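Local coordinates for putative cell invasion protein with MAC/Perforin domain (PDB 3KK7), which is of unknown function but carries a MACPF domain, the fold shared with perforin-like pore-forming proteins, and may take part in cell invasion, at residues L106-F111 and V157-L162; D112-N117 and G133-G138; E145-N150 and L225-D230; K241-A246 and N286-L291. All coordinates share one frame; numbering follows the deposited sequence.

Contact 1. Residues L106-F111 and V157-L162; sequences LSYSDF and VVHGEL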
loop_
_atom_site.group_PDB
_atom_site.type_symbol
_atom_site.label_atom_id
_atom_site.label_comp_id
_atom_site.label_asym_id
_atom_site.label_seq_id
_atom_site.Cartn_x
_atom_site.Cartn_y
_atom_site.Cartn_z
ATOM N N LEU A 106 1.200 -21.839 -15.010
ATOM C CA LEU A 106 0.949 -20.629 -15.781
ATOM C C LEU A 106 2.056 -20.434 -16.814
ATOM O O LEU A 106 3.227 -20.467 -16.475
ATOM C CB LEU A 106 0.907 -19.422 -14.849
ATOM C CG LEU A 106 0.504 -18.097 -15.482
ATOM C CD1 LEU A 106 -0.929 -18.215 -16.068
ATOM C CD2 LEU A 106 0.623 -17.001 -14.413
ATOM N N SER A 107 1.673 -20.223 -18.062
ATOM C CA SER A 107 2.609 -19.872 -19.101
ATOM C C SER A 107 2.304 -18.463 -19.572
ATOM O O SER A 107 1.137 -18.107 -19.745
ATOM C CB SER A 107 2.447 -20.800 -20.272
ATOM O OG SER A 107 2.617 -22.138 -19.880
ATOM N N TYR A 108 3.358 -17.684 -19.822
ATOM C CA TYR A 108 3.216 -16.294 -20.206
ATOM C C TYR A 108 4.384 -15.816 -21.058
ATOM O O TYR A 108 5.545 -15.941 -20.678
ATOM C CB TYR A 108 2.995 -15.408 -18.961
ATOM C CG TYR A 108 4.049 -15.444 -17.854
ATOM C CD1 TYR A 108 4.153 -16.531 -16.978
ATOM C CD2 TYR A 108 4.905 -14.352 -17.646
ATOM C CE1 TYR A 108 5.127 -16.553 -15.942
ATOM C CE2 TYR A 108 5.863 -14.347 -16.620
ATOM C CZ TYR A 108 5.975 -15.444 -15.771
ATOM O OH TYR A 108 6.918 -15.413 -14.764
ATOM N N SER A 109 4.036 -15.273 -22.221
ATOM C CA SER A 109 4.993 -14.746 -23.199
ATOM C C SER A 109 5.530 -13.388 -22.851
ATOM O O SER A 109 6.443 -12.899 -23.520
ATOM C CB SER A 109 4.335 -14.605 -24.569
ATOM O OG SER A 109 4.072 -15.876 -25.123
ATOM N N ASP A 110 4.939 -12.736 -21.867
ATOM C CA ASP A 110 5.425 -11.424 -21.476
ATOM C C ASP A 110 4.777 -11.044 -20.162
ATOM O O ASP A 110 3.904 -11.777 -19.656
ATOM C CB ASP A 110 5.200 -10.358 -22.580
ATOM C CG ASP A 110 3.742 -9.959 -22.743
ATOM O OD1 ASP A 110 3.008 -9.833 -21.743
ATOM O OD2 ASP A 110 3.323 -9.749 -23.897
ATOM N N PHE A 111 5.184 -9.898 -19.624
ATOM C CA PHE A 111 4.822 -9.553 -18.265
ATOM C C PHE A 111 3.425 -8.980 -18.130
ATOM O O PHE A 111 2.909 -8.938 -17.036
ATOM C CB PHE A 111 5.951 -8.758 -17.606
ATOM C CG PHE A 111 7.204 -9.574 -17.507
ATOM C CD1 PHE A 111 7.322 -10.570 -16.541
ATOM C CD2 PHE A 111 8.195 -9.469 -18.457
ATOM C CE1 PHE A 111 8.471 -11.399 -16.493
ATOM C CE2 PHE A 111 9.321 -10.295 -18.427
ATOM C CZ PHE A 111 9.457 -11.257 -17.454
ATOM N N VAL A 157 11.085 -15.853 -26.472
ATOM C CA VAL A 157 11.021 -16.121 -25.054
ATOM C C VAL A 157 9.598 -16.386 -24.571
ATOM O O VAL A 157 8.662 -15.684 -24.960
ATOM C CB VAL A 157 11.632 -14.924 -24.260
ATOM C CG1 VAL A 157 11.271 -14.965 -22.791
ATOM C CG2 VAL A 157 13.144 -14.901 -24.462
ATOM N N VAL A 158 9.436 -17.422 -23.752
ATOM C CA VAL A 158 8.203 -17.626 -22.999
ATOM C C VAL A 158 8.548 -18.060 -21.575
ATOM O O VAL A 158 9.555 -18.744 -21.353
ATOM C CB VAL A 158 7.222 -18.595 -23.695
ATOM C CG1 VAL A 158 7.818 -19.965 -23.874
ATOM C CG2 VAL A 158 5.927 -18.684 -22.938
ATOM N N HIS A 159 7.726 -17.625 -20.616
ATOM C CA HIS A 159 7.932 -17.923 -19.192
ATOM C C HIS A 159 6.892 -18.876 -18.639
ATOM O O HIS A 159 5.791 -18.977 -19.163
ATOM C CB HIS A 159 7.905 -16.650 -18.377
ATOM C CG HIS A 159 8.734 -15.565 -18.967
ATOM N ND1 HIS A 159 10.083 -15.457 -18.728
ATOM C CD2 HIS A 159 8.413 -14.557 -19.812
ATOM C CE1 HIS A 159 10.560 -14.429 -19.412
ATOM N NE2 HIS A 159 9.568 -13.866 -20.074
ATOM N N GLY A 160 7.264 -19.565 -17.566
ATOM C CA GLY A 160 6.401 -20.576 -16.935
ATOM C C GLY A 160 6.492 -20.504 -15.421
ATOM O O GLY A 160 7.515 -20.114 -14.890
ATOM N N GLU A 161 5.398 -20.844 -14.743
ATOM C CA GLU A 161 5.385 -20.983 -13.284
ATOM C C GLU A 161 4.579 -22.209 -12.912
ATOM O O GLU A 161 3.554 -22.498 -13.539
ATOM C CB GLU A 161 4.814 -19.749 -12.602
ATOM C CG GLU A 161 4.912 -19.797 -11.076
ATOM C CD GLU A 161 4.251 -18.631 -10.382
ATOM O OE1 GLU A 161 3.817 -17.688 -11.052
ATOM O OE2 GLU A 161 4.162 -18.659 -9.151
ATOM N N LEU A 162 5.060 -22.959 -11.929
ATOM C CA LEU A 162 4.329 -24.125 -11.422
ATOM C C LEU A 162 4.147 -23.935 -9.935
ATOM O O LEU A 162 5.023 -23.363 -9.279
ATOM C CB LEU A 162 5.085 -25.440 -11.718
ATOM C CG LEU A 162 4.575 -26.807 -11.230
ATOM C CD1 LEU A 162 3.195 -27.136 -11.787
ATOM C CD2 LEU A 162 5.555 -27.963 -11.583
HETATM O O HOH W 1 8.526 -17.407 -14.897
#

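Contact 2. Residues D112-N117 and G133-G138; sequences DRLEKN and GPFKFG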
loop_
_atom_site.group_PDB
_atom_site.type_symbol
_atom_site.label_atom_id
_atom_site.label_comp_id
_atom_site.label_asym_id
_atom_site.label_seq_id
_atom_site.Cartn_x
_atom_site.Cartn_y
_atom_site.Cartn_z
ATOM N N ASP A 112 2.767 -8.628 -19.223
ATOM C CA ASP A 112 1.344 -8.331 -19.141
ATOM C C ASP A 112 0.565 -9.623 -19.136
ATOM O O ASP A 112 -0.402 -9.783 -18.376
ATOM C CB ASP A 112 0.889 -7.433 -20.279
ATOM C CG ASP A 112 1.349 -6.016 -20.099
ATOM O OD1 ASP A 112 1.633 -5.607 -18.943
ATOM O OD2 ASP A 112 1.400 -5.296 -21.115
ATOM N N ARG A 113 1.000 -10.569 -19.954
ATOM C CA ARG A 113 0.369 -11.883 -19.979
ATOM C C ARG A 113 0.513 -12.611 -18.633
ATOM O O ARG A 113 -0.231 -13.540 -18.394
ATOM C CB ARG A 113 0.947 -12.756 -21.090
ATOM C CG ARG A 113 0.846 -12.163 -22.514
ATOM C CD ARG A 113 -0.476 -12.351 -23.158
ATOM N NE ARG A 113 -0.935 -13.730 -23.064
ATOM C CZ ARG A 113 -2.168 -14.127 -23.360
ATOM N NH1 ARG A 113 -3.067 -13.244 -23.808
ATOM N NH2 ARG A 113 -2.500 -15.405 -23.227
ATOM N N LEU A 114 1.473 -12.207 -17.790
ATOM C CA LEU A 114 1.644 -12.773 -16.440
ATOM C C LEU A 114 0.310 -12.855 -15.679
ATOM O O LEU A 114 0.044 -13.822 -14.944
ATOM C CB LEU A 114 2.642 -11.931 -15.627
ATOM C CG LEU A 114 2.897 -12.325 -14.168
ATOM C CD1 LEU A 114 3.276 -13.829 -13.971
ATOM C CD2 LEU A 114 3.987 -11.409 -13.585
ATOM N N GLU A 115 -0.520 -11.834 -15.896
ATOM C CA GLU A 115 -1.825 -11.731 -15.261
ATOM C C GLU A 115 -3.013 -12.178 -16.141
ATOM O O GLU A 115 -4.158 -11.879 -15.845
ATOM C CB GLU A 115 -2.014 -10.298 -14.742
ATOM C CG GLU A 115 -1.343 -10.085 -13.409
ATOM C CD GLU A 115 -1.995 -10.913 -12.310
ATOM O OE1 GLU A 115 -3.116 -10.553 -11.859
ATOM O OE2 GLU A 115 -1.392 -11.942 -11.918
ATOM N N LYS A 116 -2.751 -12.939 -17.185
ATOM C CA LYS A 116 -3.827 -13.440 -18.043
ATOM C C LYS A 116 -4.920 -14.202 -17.269
ATOM O O LYS A 116 -6.061 -14.187 -17.696
ATOM C CB LYS A 116 -3.283 -14.342 -19.165
ATOM C CG LYS A 116 -2.796 -15.747 -18.722
ATOM C CD LYS A 116 -2.184 -16.490 -19.891
ATOM C CE LYS A 116 -1.945 -17.938 -19.580
ATOM N NZ LYS A 116 -1.482 -18.695 -20.799
ATOM N N ASN A 117 -4.569 -14.888 -16.187
ATOM C CA ASN A 117 -5.542 -15.564 -15.316
ATOM C C ASN A 117 -5.837 -14.803 -14.031
ATOM O O ASN A 117 -6.414 -15.338 -13.100
ATOM C CB ASN A 117 -5.044 -16.974 -14.980
ATOM C CG ASN A 117 -4.878 -17.845 -16.222
ATOM O OD1 ASN A 117 -5.478 -17.585 -17.256
ATOM N ND2 ASN A 117 -4.064 -18.890 -16.110
ATOM N N GLY A 133 1.632 -2.695 -12.208
ATOM C CA GLY A 133 3.023 -2.391 -12.577
ATOM C C GLY A 133 4.074 -2.966 -11.631
ATOM O O GLY A 133 4.986 -3.688 -12.047
ATOM N N PRO A 134 3.939 -2.686 -10.330
ATOM C CA PRO A 134 4.975 -3.194 -9.402
ATOM C C PRO A 134 5.047 -4.716 -9.315
ATOM O O PRO A 134 6.152 -5.281 -9.250
ATOM C CB PRO A 134 4.593 -2.564 -8.064
ATOM C CG PRO A 134 3.758 -1.323 -8.469
ATOM C CD PRO A 134 3.004 -1.752 -9.680
ATOM N N PHE A 135 3.896 -5.375 -9.347
ATOM C CA PHE A 135 3.890 -6.821 -9.369
ATOM C C PHE A 135 4.627 -7.326 -10.609
ATOM O O PHE A 135 5.484 -8.188 -10.511
ATOM C CB PHE A 135 2.474 -7.371 -9.348
ATOM C CG PHE A 135 2.422 -8.841 -9.526
ATOM C CD1 PHE A 135 2.955 -9.672 -8.556
ATOM C CD2 PHE A 135 1.875 -9.400 -10.672
ATOM C CE1 PHE A 135 2.948 -11.038 -8.713
ATOM C CE2 PHE A 135 1.850 -10.769 -10.857
ATOM C CZ PHE A 135 2.394 -11.598 -9.887
ATOM N N LYS A 136 4.296 -6.777 -11.775
ATOM C CA LYS A 136 4.905 -7.239 -13.036
ATOM C C LYS A 136 6.405 -6.941 -13.069
ATOM O O LYS A 136 7.208 -7.743 -13.563
ATOM C CB LYS A 136 4.220 -6.597 -14.243
ATOM C CG LYS A 136 2.777 -6.955 -14.396
ATOM C CD LYS A 136 2.097 -6.182 -15.510
ATOM C CE LYS A 136 0.654 -6.666 -15.659
ATOM N NZ LYS A 136 -0.132 -5.827 -16.605
ATOM N N PHE A 137 6.764 -5.783 -12.531
ATOM C CA PHE A 137 8.158 -5.395 -12.435
ATOM C C PHE A 137 8.948 -6.377 -11.567
ATOM O O PHE A 137 10.019 -6.804 -11.936
ATOM C CB PHE A 137 8.288 -3.969 -11.878
ATOM C CG PHE A 137 9.740 -3.534 -11.634
ATOM C CD1 PHE A 137 10.516 -3.034 -12.680
ATOM C CD2 PHE A 137 10.318 -3.665 -10.379
ATOM C CE1 PHE A 137 11.825 -2.671 -12.478
ATOM C CE2 PHE A 137 11.641 -3.293 -10.164
ATOM C CZ PHE A 137 12.396 -2.794 -11.220
ATOM N N GLY A 138 8.391 -6.732 -10.418
ATOM C CA GLY A 138 9.028 -7.658 -9.494
ATOM C C GLY A 138 9.203 -9.034 -10.082
ATOM O O GLY A 138 10.219 -9.690 -9.867
#

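Contact 3. Residues E145-N150 and L225-D230; sequences ETFVHN and LFYGVD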
loop_
_atom_site.group_PDB
_atom_site.type_symbol
_atom_site.label_atom_id
_atom_site.label_comp_id
_atom_site.label_asym_id
_atom_site.label_seq_id
_atom_site.Cartn_x
_atom_site.Cartn_y
_atom_site.Cartn_z
ATOM N N GLU A 145 17.109 -12.174 -12.298
ATOM C CA GLU A 145 18.101 -12.552 -11.283
ATOM C C GLU A 145 18.237 -14.048 -11.176
ATOM O O GLU A 145 19.277 -14.533 -10.749
ATOM C CB GLU A 145 17.737 -12.004 -9.897
ATOM C CG GLU A 145 17.887 -10.511 -9.756
ATOM C CD GLU A 145 17.230 -9.936 -8.512
ATOM O OE1 GLU A 145 16.651 -10.684 -7.701
ATOM O OE2 GLU A 145 17.294 -8.702 -8.340
ATOM N N THR A 146 17.189 -14.788 -11.536
ATOM C CA THR A 146 17.173 -16.251 -11.342
ATOM C C THR A 146 17.802 -16.990 -12.487
ATOM O O THR A 146 18.296 -18.105 -12.311
ATOM C CB THR A 146 15.756 -16.773 -11.231
ATOM O OG1 THR A 146 15.095 -16.076 -10.184
ATOM C CG2 THR A 146 15.742 -18.239 -10.951
ATOM N N PHE A 147 17.740 -16.395 -13.665
ATOM C CA PHE A 147 18.225 -17.057 -14.858
ATOM C C PHE A 147 19.457 -16.357 -15.365
ATOM O O PHE A 147 19.567 -15.134 -15.314
ATOM C CB PHE A 147 17.131 -17.192 -15.923
ATOM C CG PHE A 147 16.039 -18.105 -15.499
ATOM C CD1 PHE A 147 16.195 -19.471 -15.609
ATOM C CD2 PHE A 147 14.901 -17.616 -14.888
ATOM C CE1 PHE A 147 15.204 -20.333 -15.150
ATOM C CE2 PHE A 147 13.921 -18.460 -14.440
ATOM C CZ PHE A 147 14.068 -19.824 -14.574
ATOM N N VAL A 148 20.407 -17.173 -15.799
ATOM C CA VAL A 148 21.696 -16.699 -16.273
ATOM C C VAL A 148 21.391 -15.630 -17.302
ATOM O O VAL A 148 20.367 -15.700 -17.990
ATOM C CB VAL A 148 22.560 -17.889 -16.849
ATOM C CG1 VAL A 148 23.615 -17.401 -17.843
ATOM C CG2 VAL A 148 23.186 -18.726 -15.685
ATOM N N HIS A 149 22.247 -14.614 -17.323
ATOM C CA HIS A 149 22.206 -13.526 -18.285
ATOM C C HIS A 149 22.108 -14.050 -19.745
ATOM O O HIS A 149 22.805 -15.015 -20.097
ATOM C CB HIS A 149 23.472 -12.678 -18.068
ATOM C CG HIS A 149 23.645 -11.566 -19.060
ATOM N ND1 HIS A 149 22.896 -10.407 -19.012
ATOM C CD2 HIS A 149 24.475 -11.442 -20.127
ATOM C CE1 HIS A 149 23.253 -9.619 -20.015
ATOM N NE2 HIS A 149 24.212 -10.221 -20.703
ATOM N N ASN A 150 21.262 -13.408 -20.576
ATOM C CA ASN A 150 20.931 -13.902 -21.948
ATOM C C ASN A 150 21.159 -12.916 -23.080
ATOM O O ASN A 150 21.013 -11.714 -22.900
ATOM C CB ASN A 150 19.447 -14.275 -22.078
ATOM C CG ASN A 150 18.747 -14.335 -20.768
ATOM O OD1 ASN A 150 18.649 -15.396 -20.158
ATOM N ND2 ASN A 150 18.270 -13.188 -20.298
ATOM N N LEU A 225 9.880 -21.758 -11.408
ATOM C CA LEU A 225 9.791 -20.825 -12.521
ATOM C C LEU A 225 10.560 -21.418 -13.681
ATOM O O LEU A 225 11.562 -22.101 -13.473
ATOM C CB LEU A 225 10.371 -19.464 -12.152
ATOM C CG LEU A 225 9.820 -18.851 -10.869
ATOM C CD1 LEU A 225 10.654 -17.643 -10.504
ATOM C CD2 LEU A 225 8.366 -18.500 -11.069
ATOM N N PHE A 226 10.071 -21.162 -14.892
ATOM C CA PHE A 226 10.657 -21.681 -16.113
ATOM C C PHE A 226 10.990 -20.545 -17.082
ATOM O O PHE A 226 10.253 -19.531 -17.201
ATOM C CB PHE A 226 9.704 -22.653 -16.828
ATOM C CG PHE A 226 9.326 -23.867 -16.017
ATOM C CD1 PHE A 226 8.449 -23.771 -14.958
ATOM C CD2 PHE A 226 9.806 -25.100 -16.342
ATOM C CE1 PHE A 226 8.096 -24.879 -14.241
ATOM C CE2 PHE A 226 9.457 -26.196 -15.611
ATOM C CZ PHE A 226 8.597 -26.083 -14.570
ATOM N N TYR A 227 12.100 -20.733 -17.783
ATOM C CA TYR A 227 12.517 -19.815 -18.819
ATOM C C TYR A 227 12.866 -20.608 -20.065
ATOM O O TYR A 227 13.850 -21.332 -20.082
ATOM C CB TYR A 227 13.693 -18.974 -18.324
ATOM C CG TYR A 227 14.158 -17.946 -19.330
ATOM C CD1 TYR A 227 15.110 -18.268 -20.284
ATOM C CD2 TYR A 227 13.657 -16.622 -19.314
ATOM C CE1 TYR A 227 15.550 -17.310 -21.213
ATOM C CE2 TYR A 227 14.105 -15.660 -20.247
ATOM C CZ TYR A 227 15.049 -16.022 -21.181
ATOM O OH TYR A 227 15.497 -15.116 -22.096
ATOM N N GLY A 228 12.022 -20.487 -21.092
ATOM C CA GLY A 228 12.183 -21.197 -22.374
ATOM C C GLY A 228 12.428 -20.316 -23.605
ATOM O O GLY A 228 11.879 -19.203 -23.734
ATOM N N VAL A 229 13.275 -20.823 -24.511
ATOM C CA VAL A 229 13.431 -20.229 -25.836
ATOM C C VAL A 229 12.721 -21.157 -26.827
ATOM O O VAL A 229 13.194 -22.268 -27.112
ATOM C CB VAL A 229 14.899 -20.009 -26.200
ATOM C CG1 VAL A 229 15.041 -19.550 -27.645
ATOM C CG2 VAL A 229 15.511 -18.997 -25.239
ATOM N N ASP A 230 11.574 -20.704 -27.328
ATOM C CA ASP A 230 10.778 -21.497 -28.240
ATOM C C ASP A 230 11.478 -21.437 -29.597
ATOM O O ASP A 230 11.754 -20.367 -30.146
ATOM C CB ASP A 230 9.345 -20.966 -28.309
ATOM C CG ASP A 230 8.374 -21.969 -28.893
ATOM O OD1 ASP A 230 8.480 -22.298 -30.099
ATOM O OD2 ASP A 230 7.484 -22.403 -28.137
#

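Contact 4. Residues K241-A246 and N286-L291; sequences KDMDVA and NKFSAL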
loop_
_atom_site.group_PDB
_atom_site.type_symbol
_atom_site.label_atom_id
_atom_site.label_comp_id
_atom_site.label_asym_id
_atom_site.label_seq_id
_atom_site.Cartn_x
_atom_site.Cartn_y
_atom_site.Cartn_z
ATOM N N LYS A 241 1.110 -22.358 -25.284
ATOM C CA LYS A 241 0.674 -23.744 -25.402
ATOM C C LYS A 241 1.909 -24.656 -25.344
ATOM O O LYS A 241 1.868 -25.707 -24.698
ATOM C CB LYS A 241 -0.163 -23.982 -26.674
ATOM C CG LYS A 241 -0.909 -25.336 -26.730
ATOM N N ASP A 242 3.014 -24.246 -25.962
ATOM C CA ASP A 242 4.239 -25.032 -25.846
ATOM C C ASP A 242 4.703 -25.122 -24.388
ATOM O O ASP A 242 5.076 -26.175 -23.897
ATOM C CB ASP A 242 5.357 -24.475 -26.728
ATOM C CG ASP A 242 5.091 -24.673 -28.232
ATOM O OD1 ASP A 242 4.157 -25.417 -28.594
ATOM O OD2 ASP A 242 5.823 -24.091 -29.062
HETATM N N MSE A 243 4.648 -24.017 -23.671
HETATM C CA MSE A 243 5.092 -24.013 -22.272
HETATM C C MSE A 243 4.106 -24.814 -21.397
HETATM O O MSE A 243 4.531 -25.632 -20.560
HETATM C CB MSE A 243 5.277 -22.570 -21.789
HETATM C CG MSE A 243 5.642 -22.426 -20.308
HETATM SE SE MSE A 243 7.396 -23.092 -19.845
HETATM C CE MSE A 243 8.476 -21.733 -20.768
ATOM N N ASP A 244 2.803 -24.584 -21.610
ATOM C CA ASP A 244 1.756 -25.382 -20.974
ATOM C C ASP A 244 2.069 -26.895 -21.070
ATOM O O ASP A 244 1.924 -27.627 -20.094
ATOM C CB ASP A 244 0.383 -25.120 -21.638
ATOM C CG ASP A 244 -0.234 -23.778 -21.274
ATOM O OD1 ASP A 244 0.260 -23.035 -20.394
ATOM O OD2 ASP A 244 -1.251 -23.455 -21.894
ATOM N N VAL A 245 2.503 -27.352 -22.242
ATOM C CA VAL A 245 2.795 -28.777 -22.467
ATOM C C VAL A 245 4.070 -29.155 -21.755
ATOM O O VAL A 245 4.153 -30.241 -21.162
ATOM C CB VAL A 245 2.972 -29.096 -23.972
ATOM C CG1 VAL A 245 3.358 -30.569 -24.199
ATOM C CG2 VAL A 245 1.695 -28.742 -24.759
ATOM N N ALA A 246 5.060 -28.259 -21.795
ATOM C CA ALA A 246 6.353 -28.560 -21.206
ATOM C C ALA A 246 6.247 -28.659 -19.692
ATOM O O ALA A 246 6.675 -29.645 -19.085
ATOM C CB ALA A 246 7.366 -27.540 -21.595
ATOM N N ASN A 286 11.504 -30.957 -28.715
ATOM C CA ASN A 286 10.735 -30.757 -29.943
ATOM C C ASN A 286 10.124 -29.353 -30.072
ATOM O O ASN A 286 9.838 -28.905 -31.177
ATOM C CB ASN A 286 9.609 -31.790 -30.064
ATOM C CG ASN A 286 10.107 -33.212 -30.422
ATOM O OD1 ASN A 286 11.284 -33.448 -30.756
ATOM N ND2 ASN A 286 9.184 -34.170 -30.347
ATOM N N LYS A 287 9.927 -28.663 -28.956
ATOM C CA LYS A 287 9.403 -27.298 -28.982
ATOM C C LYS A 287 10.396 -26.228 -28.536
ATOM O O LYS A 287 10.286 -25.076 -28.949
ATOM C CB LYS A 287 8.148 -27.221 -28.105
ATOM C CG LYS A 287 6.977 -28.082 -28.590
ATOM C CD LYS A 287 6.601 -27.808 -30.058
ATOM C CE LYS A 287 5.471 -28.688 -30.515
ATOM N NZ LYS A 287 4.846 -28.087 -31.705
ATOM N N PHE A 288 11.362 -26.594 -27.700
ATOM C CA PHE A 288 12.275 -25.605 -27.124
ATOM C C PHE A 288 13.726 -25.906 -27.413
ATOM O O PHE A 288 14.166 -27.035 -27.255
ATOM C CB PHE A 288 12.117 -25.568 -25.606
ATOM C CG PHE A 288 10.815 -25.005 -25.142
ATOM C CD1 PHE A 288 10.662 -23.635 -24.985
ATOM C CD2 PHE A 288 9.743 -25.841 -24.850
ATOM C CE1 PHE A 288 9.447 -23.087 -24.540
ATOM C CE2 PHE A 288 8.520 -25.306 -24.399
ATOM C CZ PHE A 288 8.384 -23.919 -24.235
ATOM N N SER A 289 14.470 -24.868 -27.789
ATOM C CA SER A 289 15.937 -24.956 -27.915
ATOM C C SER A 289 16.584 -24.881 -26.545
ATOM O O SER A 289 17.721 -25.259 -26.387
ATOM C CB SER A 289 16.496 -23.836 -28.816
ATOM O OG SER A 289 15.890 -23.851 -30.093
ATOM N N ALA A 290 15.875 -24.359 -25.549
ATOM C CA ALA A 290 16.344 -24.460 -24.157
ATOM C C ALA A 290 15.156 -24.209 -23.271
ATOM O O ALA A 290 14.335 -23.333 -23.592
ATOM C CB ALA A 290 17.447 -23.436 -23.857
ATOM N N LEU A 291 15.044 -24.968 -22.181
ATOM C CA LEU A 291 14.058 -24.701 -21.123
ATOM C C LEU A 291 14.713 -24.962 -19.791
ATOM O O LEU A 291 15.084 -26.080 -19.505
ATOM C CB LEU A 291 12.824 -25.589 -21.248
ATOM C CG LEU A 291 11.722 -25.310 -20.211
ATOM C CD1 LEU A 291 11.183 -23.883 -20.310
ATOM C CD2 LEU A 291 10.623 -26.306 -20.417
#

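Contact 1. Residues L106-F111 and V157-L162
CB of His159 sits over the middle of the Tyr108 ring, 3.5 Å from the ring centroid and 14° off the ring normal, a CH-pi contact. Tyr108 can receive it there because its CG stands between the backbone N and the carbonyl carbon (chi1 57°), which swings the ring across the neighbouring strand. The imidazole then runs on to Phe111, whose CZ lies above one imidazole face toward the rim, 3.7 Å from His159 NE2. Tyr108, His159 and Phe111 thus make a small aromatic cluster. At the far end of the tyrosine, the hydroxyl OH meets a water at 2.6 Å, and that water donates to Gly160 O at 2.9 Å. Arg139 is a second partner of the hydroxyl and also forms a salt bridge with Glu161. A leucine in place of Tyr108 would probably leave the water and Arg139 without their hydroxyl mate and strip the flat cover from His159 CB. Backbone pairing sets all this up. Tyr108 with His159 and Leu106 with Glu161 are hydrogen-bonded antiparallel pairs; Tyr108 N reaches His159 O at 2.8 Å, and His159 N returns the bond to Tyr108 O. Between them Ser107 and Gly160 form a non-hydrogen-bonded pair, where Gly160 CA makes a CA-H...O contact of 3.2 Å with Leu106 O. Ser107 turns to the opposite face, toward Asp244 of helix 236-249, while helix 133-146 packs on the aromatic face. A long antiparallel sheet flanked by helices, as here, is consistent with the bent and twisted central sheet of the MACPF fold.

Contact 2. Residues D112-N117 and G133-G138
Leu114 against Phe135, flanked by a salt bridge from Asp112 to Lys136, makes this a mixed apolar and charged contact between the loop that follows strand 93-108 and the first turns of helix 133-146. In MACPF domains helices are inserted between the first two long strands of the central sheet, and helix 133-146 occupies that place here; in pore-forming relatives such helices can refold into membrane hairpins, though nothing in this geometry shows that they do so in this protein. The apolar part is narrow: CD2 of Leu114 comes within 3.5 Å of Phe135 CE2. The phenylalanine gets there with its CG anti to the backbone N (chi1 173°), the ring leaning off the helix toward the loop. Glu115 approaches the same ring atom, its OE2 3.6 Å from Phe135 CE2, with the carboxylate nearly perpendicular to the ring at 83°. That carboxylate is held from elsewhere, OE1 by Thr121 and OE2 by the backbone N of Phe120, whose own ring stacks on Phe135. The loop keeps its shape through a tight turn in which Lys116 N bonds to Arg113 O at 2.9 Å. Arg113 and Lys116 lead away from helix 133-146 and both form salt bridges with Glu240. On the more open side Lys136 stretches out fully beyond CG, laying its CE 3.9 Å from Asp112 CA. At its end NZ meets Asp112 OD1 at 2.9 Å, coming from above the carboxylate plane, 42° out of it.

Contact 3. Residues E145-N150 and L225-D230
Phe147 and Tyr227 carry most of this contact. CB of Tyr227 is set over the centre of the Phe147 ring, 3.6 Å from its centroid and only 5° off the normal, a well-centred CH-pi contact. Tyr227 CG stands anti to the backbone N (chi1 -178°), carrying its own ring off to one side; the two planes are 28° apart and the rings hardly overlap. Leu225 comes third: its carbonyl O lies in the plane of the Phe147 ring, 3.6 Å from CZ, and its CB is 4.3 Å from CE2. Phe147 is the first residue to leave helical geometry after helix 133-146, so the ring joins the end of that helix to strand 220-230. That strand runs inside the central antiparallel sheet of the MACPF fold, bonded through Phe226 to Gly160 on one neighbour and through Tyr227 to Ser292 on the other. An alanine at Phe147 is likely to open a gap above Tyr227 CB and let the chain leaving the helix drift from the sheet. The opposite face of the Phe147 ring is met by CG2 of Thr146. Farther along, the Tyr227 hydroxyl bonds to Asp152, and the side chain of Asn150 lies nearby.

Contact 4. Residues K241-A246 and N286-L291
Met243, modelled as selenomethionine, starts out along the flank of helix 236-249 and reaches Phe288 and Leu291 mainly with its last atoms. Its CB is 4.2 Å from Phe288 CZ. CG, anti to the backbone N (chi1 176°), lies beside the hydroxyl of Ser107 in strand 93-108. A bend at chi2 brings SE to 3.9 Å from Leu291 CD1. From there SE stands 5.5 Å from the centroid of the Phe288 ring, 47° off its normal, an oblique Met-aromatic contact. A second bend, at chi3, sets CE against Leu291 CD1 at 3.5 Å, also touching Phe288. One helical turn on, Ala246 CB fits between the two partners, 3.7 Å from Leu291 CD2 and 3.8 Å from Phe288 CE2. The phenylalanine enters edge first, with Asp242 O and Met243 N of the helix backbone in its ring plane. Beyond it Lys287 lies across Asp242, mostly through methylenes, its NZ 4.2 Å from Asp242 OD1, beyond a salt bridge. No hydrogen bond joins the segments, so helix 236-249 is held to residues 286-291 mainly by apolar side chains. Asp230 of strand 220-230 brings a second carboxylate against Asp242, so the pair may share a proton, with Lys287 probably giving weak, long-range help.

All four contacts fall within the MACPF domain; contacts 1, 3 and 4 touch one another on its central sheet, and contact 2 touches contact 1 alone. Contacts 1 and 3, with centres 10 Å apart, set strands 157-173 and 220-230 side by side, Gly160 O being 2.8 Å from Phe226 N. Strand 288-298 of contact 4 is the next neighbour, Val229 N lying 2.9 Å from Ala290 O. Contact 2 is nested in the loop closed by contact 1; Lys116 NZ is 2.9 Å from Ser107 O. Contacts 2 and 3 use the two ends of helix 133-146, centres 17 Å apart. On the sheet face away from helix 133-146, Asp244 OD1 hydrogen-bonds to Ser107 OG, joining contact 4 to contact 1.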